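Local atomic coordinates of HTH cro/C1-type domain-containing protein (Pseudomonas aeruginosa PAO1, PDB entry 7CSV), a protein that serves as the antitoxin HigA, a dimeric regulatory factor that recognises pseudopalindromic DNA motifs, probably through its helix-turn-helix domain. Residues 81-85 with 86-90; 53-56 with 57-61; 12-16 with 17-21. One frame throughout, in Å; residues are numbered along the deposited sequence.

Contact 1 (81-85 with 86-90)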
# COMPACT_ATOMS: atom_id res chain seq x y z
N THR A 81 -8.51 8.42 -1.78
CA THR A 81 -9.93 8.09 -1.78
C THR A 81 -10.46 7.96 -0.36
O THR A 81 -11.55 8.47 -0.06
CB THR A 81 -10.15 6.80 -2.57
OG1 THR A 81 -9.54 5.70 -1.88
CG2 THR A 81 -9.50 6.93 -3.92
N ALA A 82 -9.70 7.31 0.52
CA ALA A 82 -10.09 7.20 1.92
C ALA A 82 -10.18 8.57 2.58
O ALA A 82 -11.09 8.82 3.37
CB ALA A 82 -9.09 6.34 2.69
N TYR A 83 -9.23 9.46 2.26
CA TYR A 83 -9.27 10.80 2.86
C TYR A 83 -10.48 11.58 2.38
O TYR A 83 -11.14 12.26 3.18
CB TYR A 83 -8.00 11.58 2.53
CG TYR A 83 -7.94 12.88 3.30
CD1 TYR A 83 -7.55 12.89 4.64
CD2 TYR A 83 -8.31 14.08 2.72
CE1 TYR A 83 -7.51 14.08 5.37
CE2 TYR A 83 -8.28 15.28 3.44
CZ TYR A 83 -7.88 15.26 4.76
OH TYR A 83 -7.85 16.44 5.49
N ALA A 84 -10.78 11.52 1.08
CA ALA A 84 -11.92 12.28 0.58
C ALA A 84 -13.22 11.79 1.19
O ALA A 84 -14.17 12.57 1.35
CB ALA A 84 -11.98 12.19 -0.95
N ALA A 85 -13.27 10.51 1.55
CA ALA A 85 -14.47 9.93 2.13
C ALA A 85 -14.57 10.19 3.64
O ALA A 85 -15.60 10.67 4.12
CB ALA A 85 -14.51 8.42 1.84
N ASN A 86 -13.53 9.87 4.41
CA ASN A 86 -13.63 9.90 5.87
C ASN A 86 -12.60 10.79 6.56
O ASN A 86 -12.62 10.88 7.79
CB ASN A 86 -13.50 8.48 6.44
CG ASN A 86 -14.43 7.48 5.78
OD1 ASN A 86 -15.54 7.82 5.39
ND2 ASN A 86 -13.95 6.25 5.60
N GLY A 87 -11.73 11.46 5.79
CA GLY A 87 -10.62 12.19 6.39
C GLY A 87 -11.07 13.35 7.27
O GLY A 87 -10.50 13.59 8.33
N LYS A 88 -12.08 14.10 6.83
CA LYS A 88 -12.54 15.22 7.65
C LYS A 88 -13.13 14.74 8.97
O LYS A 88 -12.89 15.35 10.02
CB LYS A 88 -13.54 16.07 6.88
CG LYS A 88 -12.98 16.65 5.60
CD LYS A 88 -11.80 17.55 5.88
CE LYS A 88 -11.26 18.12 4.58
NZ LYS A 88 -10.47 19.36 4.80
N GLN A 89 -13.93 13.67 8.93
CA GLN A 89 -14.47 13.10 10.16
C GLN A 89 -13.36 12.56 11.05
O GLN A 89 -13.39 12.74 12.27
CB GLN A 89 -15.47 11.98 9.83
CG GLN A 89 -16.05 11.27 11.06
CD GLN A 89 -16.98 12.17 11.86
OE1 GLN A 89 -17.75 12.94 11.29
NE2 GLN A 89 -16.90 12.07 13.18
N ILE A 90 -12.38 11.89 10.45
CA ILE A 90 -11.26 11.36 11.23
C ILE A 90 -10.55 12.48 11.97
O ILE A 90 -10.25 12.38 13.16
CB ILE A 90 -10.29 10.57 10.32
CG1 ILE A 90 -10.89 9.22 9.95
CG2 ILE A 90 -8.95 10.38 11.02
CD1 ILE A 90 -10.08 8.44 8.88
O HOH W 1 -15.09 12.94 6.34
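Tyr83 meets Gly87 because its first torsion sets CG anti to the backbone N (chi1 -172°), beside its own carbonyl carbon, which swings the ring toward the C-terminal side of the helix. There CD1 lies 3.6 Å from CA of Gly87, and the same methylene makes an off-centre CH-pi contact, 4.1 Å from Gly87 CA to the centroid of the Tyr83 ring. One residue further on, Lys88 is bent at chi2, and the far part of its chain crosses the phenol at an angle, CE standing 3.9 Å from Tyr83 OH. That hydroxyl is hydrogen-bonded to Glu91, a little beyond, so the OH is held from further along the helix while the CD1/CE1 side of the ring rests against Gly87.

In the backbone, Gly87 N donates to Tyr83 O at 2.8 Å, and Asn86 N gives Ala82 O a straighter bond of 2.9 Å. The link from Gln89 N to Ala85 O is not made directly: a water donates to Ala85 O at 3.2 Å and accepts from Gln89 N at 2.9 Å. Ala82 and Tyr83 also pack on Ala53 and Ile57 of the second subunit, respectively. A wider pi-type turn at 83-85, a water inserted between carbonyl and amide, and an angle of 61° between the short axes together describe a hydrated kink in the long helix 67-93.

Contact 2 (53-56 with 57-61)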
# COMPACT_ATOMS: atom_id res chain seq x y z
N ALA A 53 0.20 -6.73 -4.38
CA ALA A 53 1.63 -6.98 -4.15
C ALA A 53 2.21 -7.85 -5.24
O ALA A 53 3.30 -7.57 -5.75
CB ALA A 53 1.84 -7.62 -2.78
N ASP A 54 1.50 -8.93 -5.60
CA ASP A 54 2.00 -9.83 -6.64
C ASP A 54 2.15 -9.08 -7.96
O ASP A 54 3.18 -9.20 -8.63
CB ASP A 54 1.05 -11.02 -6.79
CG ASP A 54 1.52 -12.04 -7.81
OD1 ASP A 54 2.34 -12.90 -7.45
OD2 ASP A 54 1.04 -11.98 -8.96
N MET A 55 1.18 -8.23 -8.29
CA MET A 55 1.25 -7.46 -9.53
C MET A 55 2.38 -6.44 -9.48
O MET A 55 3.00 -6.15 -10.51
CB MET A 55 -0.08 -6.75 -9.79
CG MET A 55 -1.01 -7.54 -10.70
SD MET A 55 -0.36 -7.83 -12.37
CE MET A 55 0.23 -6.22 -12.83
N ALA A 56 2.64 -5.85 -8.31
CA ALA A 56 3.74 -4.89 -8.19
C ALA A 56 5.08 -5.55 -8.44
O ALA A 56 5.98 -4.95 -9.03
CB ALA A 56 3.74 -4.26 -6.80
N ILE A 57 5.24 -6.78 -7.94
CA ILE A 57 6.48 -7.51 -8.21
C ILE A 57 6.62 -7.80 -9.70
O ILE A 57 7.70 -7.66 -10.28
CB ILE A 57 6.54 -8.79 -7.36
CG1 ILE A 57 6.60 -8.43 -5.86
CG2 ILE A 57 7.74 -9.66 -7.74
CD1 ILE A 57 6.36 -9.61 -4.94
N ARG A 58 5.52 -8.19 -10.36
CA ARG A 58 5.55 -8.46 -11.79
C ARG A 58 5.89 -7.20 -12.58
O ARG A 58 6.73 -7.23 -13.49
CB ARG A 58 4.23 -9.05 -12.26
CG ARG A 58 3.89 -10.37 -11.59
CD ARG A 58 2.61 -10.99 -12.12
NE ARG A 58 2.39 -12.28 -11.47
CZ ARG A 58 2.83 -13.45 -11.92
NH1 ARG A 58 3.50 -13.54 -13.07
NH2 ARG A 58 2.59 -14.55 -11.23
N LEU A 59 5.25 -6.07 -12.26
CA LEU A 59 5.53 -4.84 -12.99
C LEU A 59 6.95 -4.36 -12.74
O LEU A 59 7.62 -3.88 -13.67
CB LEU A 59 4.53 -3.77 -12.58
CG LEU A 59 3.11 -3.97 -13.05
CD1 LEU A 59 2.14 -3.13 -12.21
CD2 LEU A 59 3.01 -3.57 -14.53
N GLY A 60 7.43 -4.47 -11.50
CA GLY A 60 8.81 -4.10 -11.23
C GLY A 60 9.78 -4.93 -12.04
O GLY A 60 10.72 -4.41 -12.63
N ARG A 61 9.55 -6.26 -12.08
CA ARG A 61 10.39 -7.15 -12.86
C ARG A 61 10.36 -6.79 -14.34
O ARG A 61 11.41 -6.78 -15.01
CB ARG A 61 9.92 -8.60 -12.66
CG ARG A 61 10.52 -9.61 -13.64
CD ARG A 61 11.92 -10.00 -13.25
NE ARG A 61 12.40 -11.12 -14.07
CZ ARG A 61 13.66 -11.51 -14.13
NH1 ARG A 61 14.59 -10.89 -13.41
NH2 ARG A 61 14.00 -12.53 -14.91
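From Ala53 to Gly60 the backbone is regular alpha-helix, each of Ile57, Arg58, Leu59 and Gly60 donating its N-H to the carbonyl four residues earlier, as in Leu59 N to Met55 O at 2.9 Å. On one flank Asp54 and Arg58 form a salt bridge a single turn apart. A chi1 of -178° turns the carboxylate of Asp54 to the side of its own carbonyl, leaning it along the helix toward its partner, and the arginine runs extended from CG to NE, its CG passing 3.3 Å from Asp54 O. The contact is made by NE rather than by the terminal nitrogens: NE donates a nearly straight hydrogen bond of 2.9 Å to Asp54 OD2. This oxygen lies in the guanidinium plane, but the donor reaches its syn side from 33° out of the carboxylate plane, and the two flat groups are turned 54° against each other. With NE engaged within the helix, the far end of Arg58 serves other partners: NH1 makes a salt bridge with Glu93 of the second subunit and a weak hydrogen bond to Leu34 O. The guanidinium is thereby fixed from two directions, and its positive charge is probably shared between the two carboxylates.

Elsewhere on the helix the contact is apolar. Met55 folds at chi2 and chi3, bringing its methyl CE to 3.7 Å from Leu59 CG. Both residues pack on Leu34 of helix 27-34, and Leu59 also reaches Leu30. Ala56 rests on Trp70 and Met71 of helix 67-93, and Ile57 meets Leu79 of the second subunit, so helix 53-63 lies between the core of its own domain and the long helix of its partner.

Contact 3 (12-16 with 17-21)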
# COMPACT_ATOMS: atom_id res chain seq x y z
N GLY A 12 -3.05 3.05 -12.54
CA GLY A 12 -3.20 2.68 -13.94
C GLY A 12 -2.98 3.84 -14.88
O GLY A 12 -2.54 3.64 -16.02
N GLU A 13 -3.25 5.06 -14.42
CA GLU A 13 -2.96 6.23 -15.23
C GLU A 13 -1.46 6.37 -15.48
O GLU A 13 -1.03 6.68 -16.60
CB GLU A 13 -3.52 7.47 -14.55
CG GLU A 13 -3.20 8.79 -15.23
CD GLU A 13 -3.83 9.95 -14.49
OE1 GLU A 13 -3.15 10.97 -14.26
OE2 GLU A 13 -5.01 9.83 -14.10
N ILE A 14 -0.65 6.15 -14.45
CA ILE A 14 0.80 6.21 -14.61
C ILE A 14 1.29 5.03 -15.44
O ILE A 14 2.22 5.18 -16.26
CB ILE A 14 1.48 6.26 -13.23
CG1 ILE A 14 1.18 7.62 -12.58
CG2 ILE A 14 2.98 5.97 -13.33
CD1 ILE A 14 1.91 7.87 -11.31
N LEU A 15 0.70 3.85 -15.26
CA LEU A 15 1.06 2.70 -16.09
C LEU A 15 0.80 3.00 -17.56
O LEU A 15 1.67 2.78 -18.42
CB LEU A 15 0.29 1.47 -15.64
CG LEU A 15 0.44 0.18 -16.45
CD1 LEU A 15 1.90 -0.18 -16.50
CD2 LEU A 15 -0.40 -0.93 -15.80
N ARG A 16 -0.40 3.53 -17.86
CA ARG A 16 -0.77 3.89 -19.22
C ARG A 16 0.20 4.92 -19.79
O ARG A 16 0.75 4.75 -20.88
CB ARG A 16 -2.20 4.45 -19.27
CG ARG A 16 -3.32 3.44 -19.14
CD ARG A 16 -4.69 4.05 -19.51
NE ARG A 16 -4.78 5.48 -19.17
CZ ARG A 16 -5.38 5.96 -18.09
NH1 ARG A 16 -5.40 7.27 -17.88
NH2 ARG A 16 -5.98 5.16 -17.21
N ASP A 17 0.40 6.03 -19.07
CA ASP A 17 1.07 7.19 -19.64
C ASP A 17 2.58 7.03 -19.69
O ASP A 17 3.21 7.41 -20.68
CB ASP A 17 0.74 8.45 -18.83
CG ASP A 17 -0.71 8.86 -18.93
OD1 ASP A 17 -1.42 8.41 -19.84
OD2 ASP A 17 -1.14 9.65 -18.06
N GLU A 18 3.20 6.51 -18.62
CA GLU A 18 4.65 6.50 -18.51
C GLU A 18 5.27 5.19 -18.94
O GLU A 18 6.50 5.10 -19.02
CB GLU A 18 5.09 6.82 -17.08
CG GLU A 18 4.56 8.12 -16.56
CD GLU A 18 5.14 9.31 -17.30
OE1 GLU A 18 6.12 9.13 -18.04
OE2 GLU A 18 4.61 10.41 -17.13
N PHE A 19 4.47 4.16 -19.17
CA PHE A 19 5.04 2.87 -19.53
C PHE A 19 4.42 2.31 -20.80
O PHE A 19 5.14 2.06 -21.78
CB PHE A 19 4.90 1.90 -18.35
CG PHE A 19 5.71 2.30 -17.15
CD1 PHE A 19 5.20 3.16 -16.20
CD2 PHE A 19 7.02 1.83 -17.00
CE1 PHE A 19 5.96 3.53 -15.10
CE2 PHE A 19 7.78 2.19 -15.90
CZ PHE A 19 7.24 3.05 -14.95
N LEU A 20 3.10 2.09 -20.82
CA LEU A 20 2.48 1.50 -22.00
C LEU A 20 2.62 2.42 -23.21
O LEU A 20 3.01 1.97 -24.30
CB LEU A 20 1.00 1.20 -21.74
CG LEU A 20 0.71 0.17 -20.65
CD1 LEU A 20 -0.76 -0.20 -20.66
CD2 LEU A 20 1.59 -1.06 -20.83
N MET A 21 2.33 3.71 -23.05
CA MET A 21 2.48 4.63 -24.17
C MET A 21 3.94 4.92 -24.47
O MET A 21 4.30 5.18 -25.62
CB MET A 21 1.73 5.93 -23.88
CG MET A 21 0.23 5.79 -23.88
SD MET A 21 -0.55 7.41 -23.78
CE MET A 21 -1.93 7.06 -22.69
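Helix 11-23 widens into a pi-type turn at 17-20, where Leu15 meets Phe19 and Leu20. Leu15 O takes a straight hydrogen bond from Leu20 N, five residues on, at 2.9 Å, and a weak one from Phe19 N at 3.2 Å. Met21 N repeats the five-residue step to Arg16 O, whereas Asp17 N and Glu18 N still bond four residues back, to Glu13 O and Ile14 O.

The side chains follow the widened turn. Leu15, its branch swung to the far side from N (chi1 175°), places CD1 4.1 Å from Phe19 CB, the two side chains meeting at about a right angle. Its CG lies 4.2 Å from CG of Leu20. The Phe19 ring turns an edge to Ile14, whose carbonyl O lies in the ring plane 3.6 Å from CD1, and it meets Phe63 and Trp70 obliquely. Leu15 and Leu20 both pack on Val45 of helix 38-45 and on Leu30 of helix 27-34.

On the polar side Glu13 OE1 and Asp17 OD2 come within 4.5 Å, a proximity of like charges that may raise the proton affinity of either. Arg16 NE is equally near Asp17 OD1 without a salt bridge, and could partly offset that effect. The guanidinium is held elsewhere through NH2, so a salt bridge to Glu47 and a hydrogen bond to Val45 O join helix 11-23 to the end of helix 38-45 and the loop after it.

In the fold
Along the chain the order is contact 3, contact 2, contact 1, on helices 11-23, 53-63 and 67-93. Contacts 2 and 3 have centres 15 Å apart and touch through Leu59 and Leu15, enclosing one core with helices 27-34 and 38-45 in what is consistent with a Cro/C1-type helix-turn-helix domain. Contact 1 stands apart, its centre 28 Å from that of contact 2 and 27 Å from that of contact 3, far out on the long helix across the chain's centre. Contacts 1 and 2 nevertheless both reach the second subunit, since 81-90 packs against the partner's helix 53-63. The dimer thus joins each domain to the other chain's extended helix.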